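Local coordinates for oxidoreductase protein (Agrobacterium radiobacter, PDB 5UI9) that binds NAD and a small dihydroxy acid and is probably an NAD-dependent oxidoreductase of the GFO/IDH/MocA family, at residues Glu115-Trp129 and Leu306-Asn319. Sequence-based numbering, arbitrary orientation.
Sequences ENADIPLMVHENFRW and LSSGGETSTSGADN. With NAD (nicotinamide-adenine-dinucleotide), chain C.
Met122 and Ser315 lie opposite each other in a single beta bridge, where the loop joining helices 289-308 and 316-335 runs along strand 121-124, an edge strand of the parallel Rossmann sheet, on the side away from strand 94-97. Val123 N donates to Thr314 O at 2.8 Å, and Gly316 N to Leu121 O, also at 2.8 Å, one either side of the bridge. Thr314 adds a third bond: its OG1, held between its backbone N and carbonyl carbon (chi1 59°), reaches Val123 O at 2.7 Å in the carbonyl plane. A beta-branched residue suits this place, because its methyl CG2 rests on one face of the Arg128 guanidinium, 3.4 Å from Arg128 NE. Arg128 NH1 donates to Ser313 OG at 2.9 Å, whereas NH2 forms a long salt bridge to Asp318 OD2 at 3.3 Å, weak as a hydrogen bond, the guanidinium and carboxylate planes nearly perpendicular. Asp185 pairs with Arg128 NE and Arg188 with Asp318, tying both to helix 175-191. Gly316, without a side chain, lets the helix start close against Leu121 CD2; Ser315 caps this helix, its OG accepting from Asp318 N and donating to Glu311 OE2. One turn on, Asn319 CB packs 3.5 Å from Val123 CG2. At His124 the chain enters the NAD pocket. There Asn126 ND2 donates to His124 NE2 in the imidazole plane, which helps fix the amide's rotation, and Asn126 OD1 accepts from the nicotinamide amide nitrogen, NAD N7N, at 3.1 Å in a nearly straight bond of 165°.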
loop_
_atom_site.group_PDB
_atom_site.type_symbol
_atom_site.label_atom_id
_atom_site.label_comp_id
_atom_site.label_asym_id
_atom_site.label_seq_id
_atom_site.Cartn_x
_atom_site.Cartn_y
_atom_site.Cartn_z
ATOM N N GLU A 115 -9.165 19.294 31.028
ATOM C CA GLU A 115 -10.637 19.301 31.147
ATOM C C GLU A 115 -11.115 19.704 32.549
ATOM O O GLU A 115 -12.059 20.487 32.672
ATOM C CB GLU A 115 -11.243 17.953 30.743
ATOM C CG GLU A 115 -11.380 17.799 29.230
ATOM C CD GLU A 115 -11.663 16.375 28.764
ATOM O OE1 GLU A 115 -11.855 15.475 29.619
ATOM O OE2 GLU A 115 -11.693 16.162 27.524
ATOM N N ASN A 116 -10.445 19.186 33.582
ATOM C CA ASN A 116 -10.729 19.538 34.985
ATOM C C ASN A 116 -10.475 21.014 35.298
ATOM O O ASN A 116 -11.201 21.617 36.098
ATOM C CB ASN A 116 -9.904 18.667 35.950
ATOM C CG ASN A 116 -10.415 17.233 36.048
ATOM O OD1 ASN A 116 -11.544 16.927 35.666
ATOM N ND2 ASN A 116 -9.576 16.344 36.576
ATOM N N ALA A 117 -9.444 21.586 34.678
ATOM C CA ALA A 117 -9.112 23.003 34.851
ATOM C C ALA A 117 -9.904 23.936 33.922
ATOM O O ALA A 117 -9.762 25.153 34.009
ATOM C CB ALA A 117 -7.618 23.209 34.650
ATOM N N ASP A 118 -10.713 23.364 33.030
ATOM C CA ASP A 118 -11.559 24.110 32.099
ATOM C C ASP A 118 -10.723 25.024 31.193
ATOM O O ASP A 118 -11.047 26.197 31.000
ATOM C CB ASP A 118 -12.648 24.886 32.873
ATOM C CG ASP A 118 -13.847 25.274 32.006
ATOM O OD1 ASP A 118 -13.917 24.886 30.823
ATOM O OD2 ASP A 118 -14.733 25.985 32.520
ATOM N N ILE A 119 -9.647 24.462 30.639
ATOM C CA ILE A 119 -8.789 25.174 29.690
ATOM C C ILE A 119 -8.662 24.373 28.388
ATOM O O ILE A 119 -8.623 23.138 28.421
ATOM C CB ILE A 119 -7.381 25.494 30.249
ATOM C CG1 ILE A 119 -6.637 24.230 30.720
ATOM C CG2 ILE A 119 -7.483 26.507 31.383
ATOM C CD1 ILE A 119 -5.149 24.264 30.438
ATOM N N PRO A 120 -8.629 25.070 27.239
ATOM C CA PRO A 120 -8.367 24.375 25.981
ATOM C C PRO A 120 -6.972 23.739 25.921
ATOM O O PRO A 120 -6.003 24.281 26.477
ATOM C CB PRO A 120 -8.495 25.484 24.930
ATOM C CG PRO A 120 -9.352 26.518 25.557
ATOM C CD PRO A 120 -9.039 26.471 27.018
ATOM N N LEU A 121 -6.892 22.581 25.269
ATOM C CA LEU A 121 -5.624 21.919 24.981
ATOM C C LEU A 121 -5.660 21.467 23.531
ATOM O O LEU A 121 -6.530 20.680 23.159
ATOM C CB LEU A 121 -5.420 20.709 25.897
ATOM C CG LEU A 121 -4.176 19.840 25.651
ATOM C CD1 LEU A 121 -2.898 20.646 25.847
ATOM C CD2 LEU A 121 -4.193 18.614 26.555
ATOM N N MET A 122 -4.719 21.964 22.728
ATOM C CA MET A 122 -4.583 21.559 21.332
ATOM C C MET A 122 -3.217 20.932 21.123
ATOM O O MET A 122 -2.213 21.462 21.592
ATOM C CB MET A 122 -4.728 22.760 20.390
ATOM C CG MET A 122 -4.739 22.369 18.914
ATOM S SD MET A 122 -4.792 23.748 17.759
ATOM C CE MET A 122 -3.096 24.308 17.792
ATOM N N VAL A 123 -3.183 19.825 20.390
ATOM C CA VAL A 123 -1.919 19.265 19.932
ATOM C C VAL A 123 -1.547 19.961 18.631
ATOM O O VAL A 123 -2.379 20.095 17.725
ATOM C CB VAL A 123 -1.995 17.736 19.751
ATOM C CG1 VAL A 123 -0.653 17.172 19.267
ATOM C CG2 VAL A 123 -2.412 17.098 21.070
ATOM N N HIS A 124 -0.307 20.435 18.541
ATOM C CA HIS A 124 0.174 21.012 17.296
ATOM C C HIS A 124 0.439 19.834 16.346
ATOM O O HIS A 124 1.549 19.315 16.264
ATOM C CB HIS A 124 1.414 21.890 17.512
ATOM C CG HIS A 124 1.809 22.692 16.308
ATOM N ND1 HIS A 124 1.911 24.066 16.336
ATOM C CD2 HIS A 124 2.137 22.313 15.046
ATOM C CE1 HIS A 124 2.287 24.499 15.148
ATOM N NE2 HIS A 124 2.422 23.456 14.342
ATOM N N GLU A 125 -0.624 19.406 15.672
ATOM C CA GLU A 125 -0.575 18.338 14.692
ATOM C C GLU A 125 -0.936 18.955 13.335
ATOM O O GLU A 125 -2.119 19.069 12.990
ATOM C CB GLU A 125 -1.547 17.228 15.116
ATOM C CG GLU A 125 -1.657 16.050 14.163
ATOM C CD GLU A 125 -0.309 15.576 13.643
ATOM O OE1 GLU A 125 0.495 15.050 14.444
ATOM O OE2 GLU A 125 -0.058 15.760 12.435
ATOM N N ASN A 126 0.095 19.357 12.583
ATOM C CA ASN A 126 -0.078 20.299 11.457
ATOM C C ASN A 126 -0.191 19.674 10.057
ATOM O O ASN A 126 -0.494 20.381 9.094
ATOM C CB ASN A 126 0.981 21.441 11.498
ATOM C CG ASN A 126 2.430 20.950 11.449
ATOM O OD1 ASN A 126 2.742 19.915 10.864
ATOM N ND2 ASN A 126 3.329 21.717 12.060
ATOM N N PHE A 127 0.004 18.360 9.941
ATOM C CA PHE A 127 -0.022 17.694 8.619
ATOM C C PHE A 127 -1.405 17.739 7.982
ATOM O O PHE A 127 -1.520 18.074 6.808
ATOM C CB PHE A 127 0.512 16.258 8.692
ATOM C CG PHE A 127 1.985 16.151 8.426
ATOM C CD1 PHE A 127 2.891 16.903 9.155
ATOM C CD2 PHE A 127 2.473 15.286 7.442
ATOM C CE1 PHE A 127 4.252 16.812 8.906
ATOM C CE2 PHE A 127 3.834 15.182 7.199
ATOM C CZ PHE A 127 4.725 15.948 7.922
ATOM N N ARG A 128 -2.454 17.474 8.763
ATOM C CA ARG A 128 -3.833 17.615 8.263
ATOM C C ARG A 128 -4.193 19.052 7.836
ATOM O O ARG A 128 -5.145 19.251 7.078
ATOM C CB ARG A 128 -4.856 17.103 9.284
ATOM C CG ARG A 128 -5.007 17.970 10.539
ATOM C CD ARG A 128 -6.327 17.713 11.236
ATOM N NE ARG A 128 -6.352 16.412 11.896
ATOM C CZ ARG A 128 -7.362 15.949 12.631
ATOM N NH1 ARG A 128 -8.461 16.674 12.818
ATOM N NH2 ARG A 128 -7.266 14.758 13.202
ATOM N N TRP A 129 -3.446 20.037 8.336
ATOM C CA TRP A 129 -3.614 21.447 7.953
ATOM C C TRP A 129 -2.835 21.884 6.701
ATOM O O TRP A 129 -2.927 23.042 6.303
ATOM C CB TRP A 129 -3.282 22.362 9.149
ATOM C CG TRP A 129 -4.332 22.322 10.195
ATOM C CD1 TRP A 129 -4.320 21.603 11.357
ATOM C CD2 TRP A 129 -5.586 23.012 10.158
ATOM N NE1 TRP A 129 -5.487 21.815 12.050
ATOM C CE2 TRP A 129 -6.284 22.673 11.337
ATOM C CE3 TRP A 129 -6.190 23.880 9.235
ATOM C CZ2 TRP A 129 -7.556 23.180 11.628
ATOM C CZ3 TRP A 129 -7.458 24.390 9.523
ATOM C CH2 TRP A 129 -8.127 24.036 10.712
ATOM N N LEU A 306 -9.832 29.965 20.268
ATOM C CA LEU A 306 -9.661 30.506 21.606
ATOM C C LEU A 306 -10.481 31.793 21.781
ATOM O O LEU A 306 -11.113 31.980 22.818
ATOM C CB LEU A 306 -8.173 30.749 21.896
ATOM C CG LEU A 306 -7.770 31.097 23.328
ATOM C CD1 LEU A 306 -8.264 30.029 24.296
ATOM C CD2 LEU A 306 -6.258 31.282 23.444
ATOM N N SER A 307 -10.472 32.650 20.756
ATOM C CA SER A 307 -11.236 33.913 20.734
ATOM C C SER A 307 -12.752 33.745 20.795
ATOM O O SER A 307 -13.441 34.580 21.387
ATOM C CB SER A 307 -10.907 34.718 19.468
ATOM O OG SER A 307 -9.563 35.155 19.473
ATOM N N SER A 308 -13.260 32.699 20.146
ATOM C CA SER A 308 -14.699 32.414 20.077
ATOM C C SER A 308 -15.168 31.358 21.087
ATOM O O SER A 308 -16.373 31.173 21.270
ATOM C CB SER A 308 -15.066 31.942 18.671
ATOM O OG SER A 308 -14.502 30.668 18.411
ATOM N N GLY A 309 -14.226 30.657 21.717
ATOM C CA GLY A 309 -14.550 29.609 22.680
ATOM C C GLY A 309 -15.000 28.290 22.074
ATOM O O GLY A 309 -15.707 27.528 22.733
ATOM N N GLY A 310 -14.598 28.013 20.831
ATOM C CA GLY A 310 -14.841 26.712 20.202
ATOM C C GLY A 310 -13.755 25.712 20.572
ATOM O O GLY A 310 -12.758 26.072 21.199
ATOM N N GLU A 311 -13.958 24.455 20.191
ATOM C CA GLU A 311 -12.962 23.401 20.373
ATOM C C GLU A 311 -12.089 23.343 19.112
ATOM O O GLU A 311 -12.553 23.668 18.018
ATOM C CB GLU A 311 -13.669 22.058 20.602
ATOM C CG GLU A 311 -12.783 20.929 21.136
ATOM C CD GLU A 311 -13.399 19.542 20.950
ATOM O OE1 GLU A 311 -14.647 19.428 20.933
ATOM O OE2 GLU A 311 -12.632 18.560 20.817
ATOM N N THR A 312 -10.828 22.945 19.271
ATOM C CA THR A 312 -9.907 22.816 18.138
ATOM C C THR A 312 -10.036 21.450 17.453
ATOM O O THR A 312 -10.564 20.495 18.020
ATOM C CB THR A 312 -8.439 23.068 18.548
ATOM O OG1 THR A 312 -8.055 22.170 19.597
ATOM C CG2 THR A 312 -8.252 24.517 19.009
ATOM N N SER A 313 -9.524 21.384 16.230
ATOM C CA SER A 313 -9.630 20.209 15.359
ATOM C C SER A 313 -8.751 19.077 15.890
ATOM O O SER A 313 -9.187 17.924 15.947
ATOM C CB SER A 313 -9.237 20.585 13.918
ATOM O OG SER A 313 -9.234 19.466 13.047
ATOM N N THR A 314 -7.523 19.411 16.283
ATOM C CA THR A 314 -6.615 18.447 16.910
ATOM C C THR A 314 -6.490 18.724 18.409
ATOM O O THR A 314 -5.387 18.846 18.957
ATOM C CB THR A 314 -5.234 18.443 16.229
ATOM O OG1 THR A 314 -4.658 19.752 16.298
ATOM C CG2 THR A 314 -5.369 18.017 14.768
ATOM N N SER A 315 -7.642 18.799 19.072
ATOM C CA SER A 315 -7.693 18.986 20.505
ATOM C C SER A 315 -7.015 17.791 21.161
ATOM O O SER A 315 -6.889 16.727 20.539
ATOM C CB SER A 315 -9.143 19.103 20.986
ATOM O OG SER A 315 -9.837 17.882 20.783
ATOM N N GLY A 316 -6.560 17.972 22.395
ATOM C CA GLY A 316 -5.956 16.885 23.161
ATOM C C GLY A 316 -6.812 15.628 23.123
ATOM O O GLY A 316 -6.297 14.526 22.885
ATOM N N ALA A 317 -8.120 15.812 23.326
ATOM C CA ALA A 317 -9.104 14.723 23.314
ATOM C C ALA A 317 -9.174 14.004 21.961
ATOM O O ALA A 317 -9.154 12.772 21.917
ATOM C CB ALA A 317 -10.482 15.245 23.712
ATOM N N ASP A 318 -9.245 14.766 20.870
ATOM C CA ASP A 318 -9.199 14.173 19.532
ATOM C C ASP A 318 -7.891 13.415 19.302
ATOM O O ASP A 318 -7.897 12.299 18.772
ATOM C CB ASP A 318 -9.361 15.233 18.434
ATOM C CG ASP A 318 -9.284 14.631 17.024
ATOM O OD1 ASP A 318 -10.317 14.122 16.534
ATOM O OD2 ASP A 318 -8.190 14.651 16.413
ATOM N N ASN A 319 -6.781 14.026 19.713
ATOM C CA ASN A 319 -5.460 13.484 19.442
ATOM C C ASN A 319 -5.197 12.137 20.126
ATOM O O ASN A 319 -4.378 11.370 19.642
ATOM C CB ASN A 319 -4.369 14.491 19.814
ATOM C CG ASN A 319 -3.025 14.151 19.185
ATOM O OD1 ASN A 319 -2.106 13.706 19.871
ATOM N ND2 ASN A 319 -2.918 14.341 17.874
HETATM P PA NAD C . 14.965 20.794 19.662
HETATM O O1A NAD C . 15.760 19.889 20.579
HETATM O O2A NAD C . 15.637 21.469 18.498
HETATM O O5B NAD C . 14.269 21.925 20.554
HETATM C C5B NAD C . 13.777 21.685 21.866
HETATM C C4B NAD C . 14.137 22.898 22.709
HETATM O O4B NAD C . 13.413 22.838 23.933
HETATM C C3B NAD C . 15.615 22.946 23.068
HETATM O O3B NAD C . 16.140 24.241 22.747
HETATM C C2B NAD C . 15.673 22.654 24.560
HETATM O O2B NAD C . 16.709 23.395 25.206
HETATM C C1B NAD C . 14.293 23.086 25.028
HETATM N N9A NAD C . 13.720 22.397 26.208
HETATM C C8A NAD C . 13.610 21.071 26.422
HETATM N N7A NAD C . 12.988 20.838 27.607
HETATM C C5A NAD C . 12.676 22.027 28.156
HETATM C C6A NAD C . 12.012 22.518 29.393
HETATM N N6A NAD C . 11.535 21.663 30.324
HETATM N N1A NAD C . 11.893 23.856 29.561
HETATM C C2A NAD C . 12.360 24.744 28.657
HETATM N N3A NAD C . 12.970 24.366 27.518
HETATM C C4A NAD C . 13.152 23.052 27.218
HETATM O O3 NAD C . 13.688 19.971 19.138
HETATM P PN NAD C . 12.901 20.309 17.769
HETATM O O1N NAD C . 13.584 19.641 16.602
HETATM O O2N NAD C . 12.620 21.789 17.705
HETATM O O5D NAD C . 11.556 19.494 18.055
HETATM C C5D NAD C . 10.727 19.857 19.151
HETATM C C4D NAD C . 9.389 19.165 18.981
HETATM O O4D NAD C . 8.802 19.607 17.752
HETATM C C3D NAD C . 9.529 17.651 18.908
HETATM O O3D NAD C . 8.574 17.031 19.776
HETATM C C2D NAD C . 9.267 17.311 17.451
HETATM O O2D NAD C . 8.586 16.068 17.278
HETATM C C1D NAD C . 8.397 18.476 16.982
HETATM N N1N NAD C . 8.459 18.786 15.541
HETATM C C2N NAD C . 7.287 18.992 14.915
HETATM C C3N NAD C . 7.213 19.294 13.564
HETATM C C7N NAD C . 5.858 19.506 12.947
HETATM O O7N NAD C . 4.971 20.025 13.621
HETATM N N7N NAD C . 5.628 19.135 11.686
HETATM C C4N NAD C . 8.402 19.384 12.838
HETATM C C5N NAD C . 9.616 19.175 13.495
HETATM C C6N NAD C . 9.623 18.883 14.859
HETATM O O HOH W 1 -0.517 13.761 16.503
HETATM O O HOH W 2 -5.918 21.826 15.051
#